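Local coordinates for putative lipoprotein (Bacteroides ovatus, PDB 3OQQ) that is of unknown function but binds calcium ions and is probably a lipid-anchored protein outside the cytoplasm, at residues A[129-133]-A[334-338]; A[93-97]-A[386-390]; A[175-181]-A[300-306]; A[346-352]-A[374-378]. All coordinates share one frame; numbering follows the deposited sequence.

How the interactions relate
Interactions 1, 2 and 4 form one connected cluster, while interaction 3 reaches it through a single packing touch. Interactions 1 and 2, about 14 Å apart between centres, share a strand pairing, with M130 N 2.9 Å from V386 O. Interaction 4 is the nearest neighbour of interaction 1, about 11 Å between centres: N334 is hydrogen-bonded to H346 and A351, the residues flanking the turn, through OD1 to H346 ND1 and ND2 to A351 O. Interactions 2 and 4 meet where M347 covers the backbone of V386 and K387. Interaction 3 touches interaction 1 where L180 CD2 lies 4.1 Å from F335 CE1. A calcium ion is bound directly in interaction 1, through E132; along the chain, interaction 2 encloses the other three.

Interaction 1 (A[129-133]-A[334-338]); sequences VMFED and NFFIK. With CA (calcium ion), chain C.
OE2 of E132, whose backbone O rests against CD1 of I337, is gripped twice: it binds a calcium ion at 2.2 Å and accepts a hydrogen bond from the backbone N of F147. OE1 of E132 reaches the same ion at 2.5 Å, so the carboxylate chelates it, the bend at chi2 (-57°) curling the acid round. D146, D149 and three waters also bind the metal, and one of those waters donates to OD1 of D133. Behind the metal the side chains that meet are apolar. Strand 129-131 and strand 334-338 belong to two antiparallel sheets stacked face to face as in a beta sandwich, their axes 8.4 Å apart and crossing at -40°. Aromatic and branched residues suit this buried interface. I337 lays CG1 over the face of the F131 ring, towards its rim, in a CH-pi contact, while its CG2 touches CD2 of F131 at 3.6 Å. The same ring turns an edge to the other strand's backbone, with F131 CZ 3.7 Å from F335 O. Further along, V129 CG2 sits over the face of the F335 ring, 3.9 Å from its centroid, and Y154 also meets that ring.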
# COMPACT_ATOMS: atom_id res chain seq x y z
N VAL A 129 -5.30 3.74 -1.55
CA VAL A 129 -6.07 2.95 -2.50
C VAL A 129 -7.47 3.50 -2.49
O VAL A 129 -8.07 3.69 -1.43
CB VAL A 129 -6.02 1.44 -2.21
CG1 VAL A 129 -6.90 0.68 -3.18
CG2 VAL A 129 -4.59 0.92 -2.28
N MSE A 130 -8.00 3.75 -3.69
CA MSE A 130 -9.35 4.27 -3.86
C MSE A 130 -10.13 3.39 -4.76
O MSE A 130 -9.76 3.24 -5.91
CB MSE A 130 -9.31 5.71 -4.39
CG MSE A 130 -8.68 6.66 -3.41
SE MSE A 130 -8.98 8.49 -3.95
CE MSE A 130 -7.77 9.29 -2.68
N PHE A 131 -11.25 2.85 -4.26
CA PHE A 131 -12.08 1.93 -5.02
C PHE A 131 -13.47 2.42 -5.26
O PHE A 131 -14.03 3.12 -4.42
CB PHE A 131 -12.19 0.59 -4.28
CG PHE A 131 -11.19 -0.42 -4.69
CD1 PHE A 131 -11.33 -1.12 -5.89
CD2 PHE A 131 -10.10 -0.72 -3.88
CE1 PHE A 131 -10.40 -2.09 -6.27
CE2 PHE A 131 -9.15 -1.67 -4.28
CZ PHE A 131 -9.31 -2.35 -5.46
N GLU A 132 -14.04 1.98 -6.39
CA GLU A 132 -15.44 2.07 -6.80
C GLU A 132 -16.05 0.71 -6.45
O GLU A 132 -15.38 -0.31 -6.61
CB GLU A 132 -15.58 2.42 -8.29
CG GLU A 132 -15.77 3.91 -8.54
CD GLU A 132 -16.98 4.49 -7.83
OE1 GLU A 132 -18.11 4.06 -8.15
OE2 GLU A 132 -16.81 5.36 -6.93
N ASP A 133 -17.28 0.67 -5.94
CA ASP A 133 -17.90 -0.57 -5.48
C ASP A 133 -18.91 -1.18 -6.44
O ASP A 133 -19.56 -2.16 -6.08
CB ASP A 133 -18.60 -0.32 -4.13
CG ASP A 133 -19.66 0.78 -4.12
OD1 ASP A 133 -20.20 1.11 -5.20
OD2 ASP A 133 -19.91 1.35 -3.04
N ASN A 334 -1.64 -6.81 -4.87
CA ASN A 334 -2.95 -6.99 -5.45
C ASN A 334 -4.05 -6.62 -4.44
O ASN A 334 -4.64 -7.48 -3.80
CB ASN A 334 -3.12 -8.42 -6.01
CG ASN A 334 -4.43 -8.62 -6.72
OD1 ASN A 334 -5.21 -7.69 -6.89
ND2 ASN A 334 -4.71 -9.82 -7.15
N PHE A 335 -4.32 -5.31 -4.34
CA PHE A 335 -5.35 -4.75 -3.48
C PHE A 335 -6.75 -5.06 -4.00
O PHE A 335 -6.96 -5.19 -5.21
CB PHE A 335 -5.17 -3.22 -3.36
CG PHE A 335 -3.90 -2.86 -2.63
CD1 PHE A 335 -3.78 -3.07 -1.26
CD2 PHE A 335 -2.83 -2.31 -3.31
CE1 PHE A 335 -2.60 -2.76 -0.59
CE2 PHE A 335 -1.66 -1.94 -2.62
CZ PHE A 335 -1.54 -2.20 -1.28
N PHE A 336 -7.71 -5.18 -3.08
CA PHE A 336 -9.10 -5.48 -3.46
C PHE A 336 -10.05 -5.08 -2.36
O PHE A 336 -9.64 -4.85 -1.21
CB PHE A 336 -9.29 -7.01 -3.78
CG PHE A 336 -9.08 -8.00 -2.65
CD1 PHE A 336 -7.82 -8.54 -2.41
CD2 PHE A 336 -10.14 -8.42 -1.85
CE1 PHE A 336 -7.62 -9.47 -1.39
CE2 PHE A 336 -9.94 -9.35 -0.83
CZ PHE A 336 -8.68 -9.86 -0.59
N ILE A 337 -11.34 -5.06 -2.71
CA ILE A 337 -12.44 -4.86 -1.79
C ILE A 337 -13.51 -5.93 -2.04
O ILE A 337 -13.56 -6.55 -3.11
CB ILE A 337 -13.05 -3.44 -1.82
CG1 ILE A 337 -13.68 -3.07 -3.22
CG2 ILE A 337 -12.03 -2.40 -1.30
CD1 ILE A 337 -14.76 -2.14 -3.18
N LYS A 338 -14.34 -6.17 -1.01
CA LYS A 338 -15.53 -6.99 -1.13
C LYS A 338 -16.75 -6.17 -0.74
O LYS A 338 -16.67 -5.26 0.09
CB LYS A 338 -15.49 -8.28 -0.30
CG LYS A 338 -14.48 -9.30 -0.74
CD LYS A 338 -14.97 -10.68 -0.33
CE LYS A 338 -13.97 -11.42 0.47
NZ LYS A 338 -14.44 -12.79 0.77
CA CA C . -18.89 5.41 -6.22
O HOH W 1 -20.63 3.84 -6.63
O HOH W 2 -20.72 5.94 -4.84
O HOH W 3 -19.70 6.90 -7.94

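Interaction 2 (A[93-97]-A[386-390]); sequences FETNR and VKLPV
T95 and K387 come closest where OG1 of the threonine stands 3.0 Å from the backbone O of K387. With chi1 at 53°, OG1 sits between the threonine's own backbone N and carbonyl carbon, which turns it towards the other segment and directs the methyl CG2 at L388, whose CD2 lies 4.2 Å away. CD of P389 also approaches OG1, at 4.0 Å. Threonine suits the place because it sets a hydroxyl beside the polar backbone and a methyl against L388.

Around this core two waters join the backbones. One accepts from T95 N at 2.8 Å and donates to K387 O at 2.7 Å; the other takes a hydrogen from K387 N at 2.9 Å and gives one to F93 O. Both main-chain polar groups of K387 are thereby bonded, although the segments do not pair directly as strands.

CE of K387 comes near ND2 of N96, and NZ of this buried lysine is hydrogen-bonded to Q333 and T330. N96 ND2 has a weak hydrogen bond to the same threonine, T330.

The ring of F93 is fixed by aromatic neighbours, among them W142, whose plane is nearly perpendicular to it. On the far side strand 385-388 pairs with strand 122-131, V386 bonding with M130 and L388 with V128. The threonine's segment leads into strand 96-104, where R97 pairs with V53 of strand 46-54, and W411 of helix 408-413 covers both F93 and T95.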
# COMPACT_ATOMS: atom_id res chain seq x y z
N PHE A 93 -2.58 2.73 -15.20
CA PHE A 93 -2.85 3.67 -14.10
C PHE A 93 -1.77 3.69 -12.98
O PHE A 93 -2.06 4.15 -11.87
CB PHE A 93 -4.27 3.42 -13.49
CG PHE A 93 -5.35 3.52 -14.53
CD1 PHE A 93 -5.83 4.76 -14.95
CD2 PHE A 93 -5.87 2.37 -15.14
CE1 PHE A 93 -6.80 4.85 -15.96
CE2 PHE A 93 -6.85 2.45 -16.13
CZ PHE A 93 -7.31 3.69 -16.53
N GLU A 94 -0.53 3.30 -13.28
CA GLU A 94 0.58 3.32 -12.31
C GLU A 94 0.97 4.77 -12.01
O GLU A 94 1.13 5.54 -12.96
CB GLU A 94 1.83 2.60 -12.88
CG GLU A 94 1.64 1.13 -13.25
CD GLU A 94 1.24 0.85 -14.68
OE1 GLU A 94 0.88 1.80 -15.43
OE2 GLU A 94 1.25 -0.34 -15.05
N THR A 95 1.13 5.13 -10.72
CA THR A 95 1.61 6.47 -10.35
C THR A 95 3.07 6.33 -9.92
O THR A 95 3.67 7.28 -9.41
CB THR A 95 0.76 7.14 -9.28
OG1 THR A 95 0.63 6.26 -8.15
CG2 THR A 95 -0.59 7.57 -9.80
N ASN A 96 3.64 5.14 -10.14
CA ASN A 96 5.02 4.84 -9.79
C ASN A 96 5.75 4.25 -10.99
O ASN A 96 5.12 3.98 -12.02
CB ASN A 96 5.07 3.88 -8.59
CG ASN A 96 4.26 2.59 -8.73
OD1 ASN A 96 4.06 2.04 -9.82
ND2 ASN A 96 3.79 2.07 -7.60
N ARG A 97 7.06 4.02 -10.86
CA ARG A 97 7.93 3.42 -11.87
C ARG A 97 9.17 2.83 -11.19
O ARG A 97 9.48 3.18 -10.05
CB ARG A 97 8.33 4.46 -12.93
CG ARG A 97 9.38 5.47 -12.46
CD ARG A 97 9.80 6.43 -13.55
NE ARG A 97 10.76 7.41 -13.05
CZ ARG A 97 12.04 7.45 -13.40
NH1 ARG A 97 12.52 6.59 -14.28
NH2 ARG A 97 12.84 8.37 -12.89
N VAL A 386 -7.82 2.74 -8.10
CA VAL A 386 -6.54 3.42 -8.36
C VAL A 386 -5.67 3.42 -7.10
O VAL A 386 -6.18 3.43 -5.98
CB VAL A 386 -6.72 4.86 -8.94
CG1 VAL A 386 -7.25 4.82 -10.37
CG2 VAL A 386 -7.62 5.72 -8.06
N LYS A 387 -4.35 3.36 -7.29
CA LYS A 387 -3.38 3.38 -6.20
C LYS A 387 -2.55 4.64 -6.38
O LYS A 387 -1.88 4.83 -7.41
CB LYS A 387 -2.53 2.11 -6.22
CG LYS A 387 -1.61 1.96 -5.01
CD LYS A 387 -1.00 0.56 -5.03
CE LYS A 387 0.24 0.45 -5.86
NZ LYS A 387 0.82 -0.91 -5.79
N LEU A 388 -2.63 5.52 -5.39
CA LEU A 388 -2.10 6.87 -5.47
C LEU A 388 -1.08 7.22 -4.38
O LEU A 388 -1.07 6.56 -3.34
CB LEU A 388 -3.33 7.83 -5.32
CG LEU A 388 -4.57 7.52 -6.19
CD1 LEU A 388 -5.66 8.52 -5.97
CD2 LEU A 388 -4.24 7.51 -7.69
N PRO A 389 -0.31 8.33 -4.53
CA PRO A 389 0.56 8.78 -3.41
C PRO A 389 -0.27 8.94 -2.14
O PRO A 389 -1.44 9.33 -2.21
CB PRO A 389 1.11 10.11 -3.93
CG PRO A 389 1.15 9.91 -5.42
CD PRO A 389 -0.17 9.26 -5.69
N VAL A 390 0.30 8.57 -1.00
CA VAL A 390 -0.41 8.43 0.28
C VAL A 390 -1.16 9.71 0.71
O VAL A 390 -2.27 9.60 1.22
CB VAL A 390 0.49 7.86 1.42
CG1 VAL A 390 1.64 8.81 1.77
CG2 VAL A 390 -0.35 7.47 2.65
O HOH W 4 -3.55 2.90 -9.99
O HOH W 5 -0.03 3.48 -8.79

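Interaction 3 (A[175-181]-A[300-306]); sequences ELLLTLD and RAEVRLI
The guanidinium of R300 carries T179 CG2 over the centre of one face and meets D181 at its edge. The two charged groups lie nearly coplanar, 17° apart, and grip side-on: NE of R300 donates to OD1 of D181 at 2.7 Å and NH2 of R300 to OD2 of D181 at 2.8 Å, the latter using the syn lone pair. The bend at chi3 of R300 turns the NE and NH2 edge to D181 and sets the guanidinium face against T179 CG2. This is a regular antiparallel strand pair, with R300 and D181 facing each other in a non-hydrogen-bonded pair.

At the other end R304 makes a similar two-nitrogen salt bridge with E175, but differently turned. Its guanidinium stands 64° from the carboxylate plane, so NE approaches OE1 of E175 from above that plane, 2.9 Å away. I306 CD1 lies over one face of this guanidinium, towards its rim. E175, R304 and R300 are partly exposed, whereas D181 is buried and its charge is met by R300. On this side CD1 of L177 also touches CG of E302.

The opposite side is apolar: L176, L178 and L180 stand with A301, V303 and L305. L176, L178, L180 and L305 pack on strand 190-198, and L178, L180 and V303 on strand 266-272, both of a second sheet, again in the manner of a beta sandwich. L176 CD2 meets L305 CD1 at 3.8 Å, while the methyl of A301 touches CB of L180 at 4.3 Å. Six backbone hydrogen bonds hold the strands together, the straightest running from L178 N to V303 O at 2.8 Å with an N-H...O angle of 175°.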
# COMPACT_ATOMS: atom_id res chain seq x y z
N GLU A 175 11.57 -9.70 6.92
CA GLU A 175 10.35 -9.36 7.62
C GLU A 175 9.58 -8.43 6.75
O GLU A 175 10.16 -7.68 5.98
CB GLU A 175 10.65 -8.68 8.95
CG GLU A 175 10.66 -9.64 10.12
CD GLU A 175 10.72 -8.92 11.44
OE1 GLU A 175 10.04 -7.87 11.58
OE2 GLU A 175 11.42 -9.42 12.35
N LEU A 176 8.28 -8.50 6.86
CA LEU A 176 7.35 -7.65 6.15
C LEU A 176 6.43 -7.06 7.18
O LEU A 176 5.90 -7.79 8.02
CB LEU A 176 6.56 -8.48 5.11
CG LEU A 176 5.63 -7.70 4.20
CD1 LEU A 176 5.76 -8.20 2.83
CD2 LEU A 176 4.17 -7.79 4.65
N LEU A 177 6.31 -5.74 7.18
CA LEU A 177 5.37 -5.03 8.03
C LEU A 177 4.39 -4.28 7.11
O LEU A 177 4.81 -3.38 6.36
CB LEU A 177 6.05 -4.08 9.03
CG LEU A 177 5.14 -3.38 10.05
CD1 LEU A 177 4.62 -4.40 11.08
CD2 LEU A 177 5.90 -2.28 10.79
N LEU A 178 3.10 -4.67 7.17
CA LEU A 178 2.03 -4.03 6.42
C LEU A 178 1.00 -3.39 7.33
O LEU A 178 0.50 -4.03 8.24
CB LEU A 178 1.31 -5.04 5.50
CG LEU A 178 -0.04 -4.57 4.88
CD1 LEU A 178 0.16 -3.64 3.72
CD2 LEU A 178 -0.88 -5.73 4.45
N THR A 179 0.64 -2.13 7.03
CA THR A 179 -0.48 -1.50 7.69
C THR A 179 -1.48 -1.18 6.63
O THR A 179 -1.09 -0.87 5.50
CB THR A 179 -0.15 -0.28 8.58
OG1 THR A 179 0.48 0.75 7.83
CG2 THR A 179 0.64 -0.66 9.82
N LEU A 180 -2.76 -1.31 6.97
CA LEU A 180 -3.92 -0.96 6.16
C LEU A 180 -4.80 -0.11 7.03
O LEU A 180 -5.26 -0.58 8.10
CB LEU A 180 -4.68 -2.22 5.67
CG LEU A 180 -3.93 -3.24 4.80
CD1 LEU A 180 -4.75 -4.49 4.63
CD2 LEU A 180 -3.57 -2.65 3.43
N ASP A 181 -4.96 1.18 6.66
CA ASP A 181 -5.72 2.15 7.46
C ASP A 181 -6.93 2.63 6.72
O ASP A 181 -6.77 3.22 5.65
CB ASP A 181 -4.82 3.36 7.82
CG ASP A 181 -3.60 2.99 8.62
OD1 ASP A 181 -3.63 1.92 9.30
OD2 ASP A 181 -2.60 3.72 8.54
N ARG A 300 -7.12 0.41 11.86
CA ARG A 300 -5.87 -0.09 11.29
C ARG A 300 -5.74 -1.60 11.42
O ARG A 300 -5.92 -2.13 12.53
CB ARG A 300 -4.66 0.61 11.97
CG ARG A 300 -3.30 -0.14 11.84
CD ARG A 300 -2.12 0.69 12.31
NE ARG A 300 -1.79 1.74 11.33
CZ ARG A 300 -0.66 2.44 11.32
NH1 ARG A 300 0.26 2.25 12.25
NH2 ARG A 300 -0.45 3.35 10.37
N ALA A 301 -5.41 -2.27 10.30
CA ALA A 301 -4.98 -3.67 10.32
C ALA A 301 -3.45 -3.64 10.21
O ALA A 301 -2.90 -2.92 9.36
CB ALA A 301 -5.61 -4.48 9.19
N GLU A 302 -2.75 -4.36 11.10
CA GLU A 302 -1.29 -4.39 11.07
C GLU A 302 -0.83 -5.83 11.02
O GLU A 302 -1.25 -6.65 11.84
CB GLU A 302 -0.68 -3.65 12.26
CG GLU A 302 0.84 -3.59 12.18
CD GLU A 302 1.52 -2.99 13.40
OE1 GLU A 302 1.64 -1.75 13.45
OE2 GLU A 302 1.91 -3.76 14.30
N VAL A 303 0.00 -6.16 10.01
CA VAL A 303 0.48 -7.53 9.79
C VAL A 303 1.98 -7.55 9.70
O VAL A 303 2.59 -6.85 8.89
CB VAL A 303 -0.15 -8.17 8.52
CG1 VAL A 303 0.31 -9.63 8.36
CG2 VAL A 303 -1.68 -8.08 8.53
N ARG A 304 2.59 -8.37 10.55
CA ARG A 304 4.02 -8.64 10.53
C ARG A 304 4.20 -10.08 10.07
O ARG A 304 3.65 -11.00 10.70
CB ARG A 304 4.63 -8.39 11.91
CG ARG A 304 6.14 -8.51 11.94
CD ARG A 304 6.63 -8.31 13.35
NE ARG A 304 8.05 -8.61 13.50
CZ ARG A 304 8.57 -9.19 14.58
NH1 ARG A 304 7.79 -9.56 15.59
NH2 ARG A 304 9.88 -9.41 14.65
N LEU A 305 4.89 -10.28 8.96
CA LEU A 305 5.18 -11.63 8.45
C LEU A 305 6.67 -11.87 8.56
O LEU A 305 7.44 -11.11 7.98
CB LEU A 305 4.70 -11.82 7.00
CG LEU A 305 3.26 -11.44 6.69
CD1 LEU A 305 3.06 -11.37 5.23
CD2 LEU A 305 2.27 -12.43 7.27
N ILE A 306 7.07 -12.88 9.35
CA ILE A 306 8.48 -13.19 9.60
C ILE A 306 8.86 -14.36 8.70
O ILE A 306 8.23 -15.44 8.76
CB ILE A 306 8.77 -13.46 11.11
CG1 ILE A 306 8.36 -12.24 11.97
CG2 ILE A 306 10.26 -13.77 11.37
CD1 ILE A 306 7.12 -12.47 12.84

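Interaction 4 (A[346-352]-A[374-378]); sequences HMRGYAP and VYYSN
R348 reaches S377 because its CG stands opposite the backbone N (chi1 -175°) and the chain then runs straight out to NE, which donates to OG of S377 at 2.9 Å. The serine's OG is likewise turned away from its own backbone N, towards the arginine. It also bonds to the carbonyl of S382 and to a water that NH2 of R348 shares. V374 CG1 lies over the centre of one guanidinium face, 3.7 Å from CZ of R348, while NH1 of R348 is held by N92; the flat guanidinium can thus take an apolar neighbour over its face while its edge N-H groups are bonded to polar partners.

The two tyrosines work in different ways. Y376 places its ring over the backbone of H346, whose N sits above the ring centre, and Y376 CE2 comes within 3.5 Å of H346 CD2. The imidazole and phenol rings are near parallel but slid apart, so they barely overlap. Both are fixed by E344, which takes a bond from NE2 of H346 and, through its backbone O, one from OH of Y376. At Y375, instead, A351 CA lies over one face of the ring, 3.7 Å from its centroid, in a CH-pi contact, and P352 CD adds a further touch at CE1 of Y375.

Between these side chains G349 N donates almost straight to Y375 O at 2.9 Å. The whole tip, M347 to Y350, is closed by Y350 N bonding to M347 O and is a type II beta turn, with glycine at the third position, where a positive phi (84°) is characteristic of that turn.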
# COMPACT_ATOMS: atom_id res chain seq x y z
N HIS A 346 -11.05 -5.86 -7.86
CA HIS A 346 -9.62 -5.54 -7.89
C HIS A 346 -9.43 -4.36 -8.86
O HIS A 346 -10.36 -4.01 -9.59
CB HIS A 346 -8.80 -6.77 -8.33
CG HIS A 346 -8.84 -7.91 -7.36
ND1 HIS A 346 -7.73 -8.29 -6.66
CD2 HIS A 346 -9.87 -8.74 -7.02
CE1 HIS A 346 -8.09 -9.33 -5.93
NE2 HIS A 346 -9.37 -9.62 -6.10
N MSE A 347 -8.22 -3.79 -8.92
CA MSE A 347 -7.93 -2.73 -9.90
C MSE A 347 -7.70 -3.36 -11.28
O MSE A 347 -7.50 -4.57 -11.38
CB MSE A 347 -6.70 -1.92 -9.47
CG MSE A 347 -6.87 -1.29 -8.10
SE MSE A 347 -5.40 -0.16 -7.57
CE MSE A 347 -4.06 -1.52 -7.33
N ARG A 348 -7.73 -2.54 -12.35
CA ARG A 348 -7.52 -3.02 -13.72
C ARG A 348 -6.23 -3.83 -13.84
O ARG A 348 -5.18 -3.39 -13.38
CB ARG A 348 -7.48 -1.83 -14.68
CG ARG A 348 -7.39 -2.25 -16.12
CD ARG A 348 -7.32 -1.06 -17.06
NE ARG A 348 -7.44 -1.51 -18.45
CZ ARG A 348 -6.41 -1.78 -19.25
NH1 ARG A 348 -5.17 -1.65 -18.81
NH2 ARG A 348 -6.62 -2.18 -20.49
N GLY A 349 -6.35 -5.00 -14.47
CA GLY A 349 -5.23 -5.89 -14.74
C GLY A 349 -4.85 -6.80 -13.59
O GLY A 349 -3.90 -7.56 -13.73
N TYR A 350 -5.56 -6.71 -12.45
CA TYR A 350 -5.27 -7.52 -11.26
C TYR A 350 -6.27 -8.65 -11.13
O TYR A 350 -7.49 -8.44 -11.25
CB TYR A 350 -5.26 -6.64 -9.99
CG TYR A 350 -4.07 -5.72 -9.90
CD1 TYR A 350 -4.08 -4.47 -10.52
CD2 TYR A 350 -2.94 -6.06 -9.16
CE1 TYR A 350 -3.00 -3.58 -10.38
CE2 TYR A 350 -1.86 -5.20 -9.03
CZ TYR A 350 -1.90 -3.95 -9.63
OH TYR A 350 -0.82 -3.11 -9.50
N ALA A 351 -5.74 -9.85 -10.87
CA ALA A 351 -6.51 -11.10 -10.80
C ALA A 351 -7.40 -11.22 -9.57
O ALA A 351 -7.03 -10.78 -8.47
CB ALA A 351 -5.54 -12.29 -10.82
N PRO A 352 -8.55 -11.90 -9.71
CA PRO A 352 -9.33 -12.22 -8.51
C PRO A 352 -8.54 -13.20 -7.64
O PRO A 352 -7.61 -13.82 -8.15
CB PRO A 352 -10.56 -12.94 -9.08
CG PRO A 352 -10.07 -13.56 -10.34
CD PRO A 352 -9.12 -12.54 -10.91
N VAL A 374 -8.54 -8.32 -20.24
CA VAL A 374 -7.98 -7.54 -19.12
C VAL A 374 -8.89 -7.73 -17.89
O VAL A 374 -10.11 -7.55 -18.00
CB VAL A 374 -7.82 -6.05 -19.49
CG1 VAL A 374 -7.28 -5.24 -18.31
CG2 VAL A 374 -6.93 -5.86 -20.73
N TYR A 375 -8.29 -8.07 -16.73
CA TYR A 375 -9.08 -8.21 -15.49
C TYR A 375 -9.70 -6.88 -15.05
O TYR A 375 -9.02 -5.86 -15.12
CB TYR A 375 -8.21 -8.72 -14.33
CG TYR A 375 -7.77 -10.16 -14.42
CD1 TYR A 375 -8.70 -11.20 -14.39
CD2 TYR A 375 -6.42 -10.49 -14.42
CE1 TYR A 375 -8.29 -12.53 -14.43
CE2 TYR A 375 -6.00 -11.82 -14.43
CZ TYR A 375 -6.94 -12.84 -14.41
OH TYR A 375 -6.52 -14.15 -14.41
N TYR A 376 -10.95 -6.92 -14.55
CA TYR A 376 -11.68 -5.78 -13.99
C TYR A 376 -11.56 -4.48 -14.83
O TYR A 376 -11.22 -3.41 -14.31
CB TYR A 376 -11.21 -5.55 -12.55
CG TYR A 376 -11.59 -6.68 -11.61
CD1 TYR A 376 -12.89 -6.79 -11.11
CD2 TYR A 376 -10.66 -7.64 -11.23
CE1 TYR A 376 -13.25 -7.82 -10.25
CE2 TYR A 376 -11.02 -8.69 -10.37
CZ TYR A 376 -12.31 -8.77 -9.88
OH TYR A 376 -12.64 -9.79 -9.01
N SER A 377 -11.90 -4.55 -16.12
CA SER A 377 -11.81 -3.35 -16.96
C SER A 377 -12.87 -3.35 -18.00
O SER A 377 -13.08 -4.39 -18.61
CB SER A 377 -10.44 -3.27 -17.62
OG SER A 377 -10.27 -2.06 -18.32
N ASN A 378 -13.53 -2.18 -18.25
CA ASN A 378 -14.54 -2.15 -19.31
C ASN A 378 -13.82 -2.18 -20.68
O ASN A 378 -12.58 -2.18 -20.72
CB ASN A 378 -15.56 -0.98 -19.16
CG ASN A 378 -15.11 0.41 -19.57
OD1 ASN A 378 -13.98 0.65 -20.02
ND2 ASN A 378 -15.97 1.39 -19.35
O HOH W 6 -10.73 -2.34 -11.98
O HOH W 7 -9.35 -2.78 -21.00